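Local structure of nucleoporin nup120 (Schizosaccharomyces pombe, 4GQ2) at residues S311-N316 / V326-G331. The protein serves as a structural component of the nuclear pore complex, the assembly through which cargo passes between nucleus and cytoplasm. Sequence-based numbering, arbitrary orientation.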
loop_
_atom_site.group_PDB
_atom_site.type_symbol
_atom_site.label_atom_id
_atom_site.label_comp_id
_atom_site.label_asym_id
_atom_site.label_seq_id
_atom_site.Cartn_x
_atom_site.Cartn_y
_atom_site.Cartn_z
ATOM N N SER A 311 -2.878 3.373 45.622
ATOM C CA SER A 311 -2.989 2.365 46.672
ATOM C C SER A 311 -3.562 1.059 46.134
ATOM O O SER A 311 -4.337 1.062 45.181
ATOM C CB SER A 311 -3.867 2.874 47.815
ATOM O OG SER A 311 -3.190 3.847 48.585
ATOM N N ILE A 312 -3.166 -0.053 46.747
ATOM C CA ILE A 312 -3.788 -1.349 46.482
ATOM C C ILE A 312 -4.409 -1.897 47.771
ATOM O O ILE A 312 -3.821 -1.786 48.847
ATOM C CB ILE A 312 -2.797 -2.360 45.855
ATOM C CG1 ILE A 312 -2.446 -1.941 44.417
ATOM C CG2 ILE A 312 -3.371 -3.775 45.874
ATOM C CD1 ILE A 312 -1.407 -2.808 43.727
ATOM N N TYR A 313 -5.605 -2.465 47.651
ATOM C CA TYR A 313 -6.319 -3.053 48.774
ATOM C C TYR A 313 -6.737 -4.480 48.450
ATOM O O TYR A 313 -7.109 -4.782 47.316
ATOM C CB TYR A 313 -7.572 -2.240 49.101
ATOM C CG TYR A 313 -7.318 -0.854 49.647
ATOM C CD1 TYR A 313 -7.013 0.203 48.794
ATOM C CD2 TYR A 313 -7.407 -0.591 51.017
ATOM C CE1 TYR A 313 -6.786 1.477 49.286
ATOM C CE2 TYR A 313 -7.187 0.687 51.519
ATOM C CZ TYR A 313 -6.876 1.714 50.645
ATOM O OH TYR A 313 -6.648 2.987 51.115
ATOM N N LYS A 314 -6.684 -5.345 49.458
ATOM C CA LYS A 314 -7.194 -6.707 49.349
ATOM C C LYS A 314 -8.613 -6.759 49.903
ATOM O O LYS A 314 -8.893 -6.201 50.968
ATOM C CB LYS A 314 -6.285 -7.679 50.115
ATOM C CG LYS A 314 -6.730 -9.135 50.104
ATOM C CD LYS A 314 -6.239 -9.884 48.874
ATOM C CE LYS A 314 -6.914 -11.242 48.714
ATOM N NZ LYS A 314 -6.430 -12.265 49.682
ATOM N N LEU A 315 -9.508 -7.411 49.167
ATOM C CA LEU A 315 -10.853 -7.672 49.657
ATOM C C LEU A 315 -10.911 -9.079 50.236
ATOM O O LEU A 315 -10.593 -10.061 49.557
ATOM C CB LEU A 315 -11.899 -7.517 48.550
ATOM C CG LEU A 315 -13.199 -6.747 48.837
ATOM C CD1 LEU A 315 -14.244 -7.109 47.798
ATOM C CD2 LEU A 315 -13.771 -6.964 50.235
ATOM N N ASN A 316 -11.317 -9.155 51.500
ATOM C CA ASN A 316 -11.452 -10.417 52.209
ATOM C C ASN A 316 -12.906 -10.646 52.599
ATOM O O ASN A 316 -13.529 -9.795 53.239
ATOM C CB ASN A 316 -10.545 -10.426 53.444
ATOM C CG ASN A 316 -9.079 -10.218 53.094
ATOM O OD1 ASN A 316 -8.517 -10.942 52.269
ATOM N ND2 ASN A 316 -8.452 -9.224 53.722
ATOM N N VAL A 326 -11.971 -4.572 53.661
ATOM C CA VAL A 326 -11.061 -3.958 52.703
ATOM C C VAL A 326 -9.770 -3.632 53.450
ATOM O O VAL A 326 -9.671 -2.609 54.128
ATOM C CB VAL A 326 -11.681 -2.712 52.027
ATOM C CG1 VAL A 326 -10.681 -2.035 51.108
ATOM C CG2 VAL A 326 -12.904 -3.104 51.220
ATOM N N VAL A 327 -8.794 -4.529 53.342
ATOM C CA VAL A 327 -7.533 -4.385 54.073
ATOM C C VAL A 327 -6.437 -3.891 53.135
ATOM O O VAL A 327 -6.284 -4.400 52.024
ATOM C CB VAL A 327 -7.114 -5.696 54.788
ATOM C CG1 VAL A 327 -5.805 -5.507 55.544
ATOM C CG2 VAL A 327 -8.199 -6.160 55.753
ATOM N N ILE A 328 -5.688 -2.894 53.600
ATOM C CA ILE A 328 -4.658 -2.213 52.809
ATOM C C ILE A 328 -3.491 -3.127 52.427
ATOM O O ILE A 328 -3.135 -4.042 53.172
ATOM C CB ILE A 328 -4.080 -0.997 53.569
ATOM C CG1 ILE A 328 -5.083 -0.457 54.600
ATOM C CG2 ILE A 328 -3.646 0.089 52.591
ATOM C CD1 ILE A 328 -4.444 0.185 55.816
ATOM N N GLU A 329 -2.906 -2.869 51.258
ATOM C CA GLU A 329 -1.664 -3.515 50.830
ATOM C C GLU A 329 -0.595 -2.497 50.427
ATOM O O GLU A 329 0.598 -2.780 50.531
ATOM C CB GLU A 329 -1.914 -4.487 49.681
ATOM C CG GLU A 329 -2.616 -5.765 50.098
ATOM C CD GLU A 329 -2.483 -6.869 49.068
ATOM O OE1 GLU A 329 -2.495 -6.562 47.857
ATOM O OE2 GLU A 329 -2.373 -8.048 49.471
ATOM N N LYS A 330 -1.023 -1.318 49.973
ATOM C CA LYS A 330 -0.096 -0.267 49.567
ATOM C C LYS A 330 -0.604 1.114 49.956
ATOM O O LYS A 330 -1.777 1.424 49.758
ATOM C CB LYS A 330 0.118 -0.314 48.057
ATOM C CG LYS A 330 1.562 -0.498 47.632
ATOM C CD LYS A 330 1.904 -1.977 47.561
ATOM C CE LYS A 330 3.149 -2.225 46.730
ATOM N NZ LYS A 330 3.489 -3.674 46.647
ATOM N N GLY A 331 0.287 1.936 50.506
ATOM C CA GLY A 331 -0.014 3.334 50.810
ATOM C C GLY A 331 0.293 4.257 49.640
ATOM O O GLY A 331 -0.482 5.172 49.347
#
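Lys314 and Val327 are joined by a pair of backbone hydrogen bonds. Lys314 N reaches Val327 O at 2.8 Å, and Val327 N returns a bond to Lys314 O at 2.9 Å. Beyond this pair the pattern changes. Ile312 O accepts from two successive amides, Glu329 N at 2.8 Å and Lys330 N at 3.1 Å. The Lys330 amide lies in the carbonyl plane on a lone pair, while that of Glu329 is tilted 21° from it. Two amides on one carbonyl, with Glu329 near-helical, resemble a classic beta bulge, though Ile312 N makes no return bond to Lys330 O. Ser311 OG lies close to both Lys330 O and Gly331 O.

The strands form an antiparallel beta hairpin within the beta-propeller domain. Strand 324-328 is an edge strand of a four-stranded blade, and strand 297-302 flanks 309-317 on its other side.

Apolar contacts gather on the face of Tyr313, Leu315, Val326 and Ile328. With CG anti to the carbonyl carbon (chi1 -67°), the Tyr313 ring runs alongside Ile328, pointing the same way, and its CD2 is 3.6 Å from Val326 CG1. Ile328 CG2 lies off-centre over the ring in a CH-pi contact, 4.2 Å from the centroid. Replacing Tyr313 with an alanine would probably leave Val326 CG1 and Ile328 CG2 without their aromatic partner and open a gap beside Leu259 of strand 258-263.

Glu329 reaches across to the neighbouring strand, with OE1 3.5 Å from Ile312 CG2. Its carboxylate makes no salt bridge with Lys314, whose NZ stays 5.9 Å from Glu329 OE2.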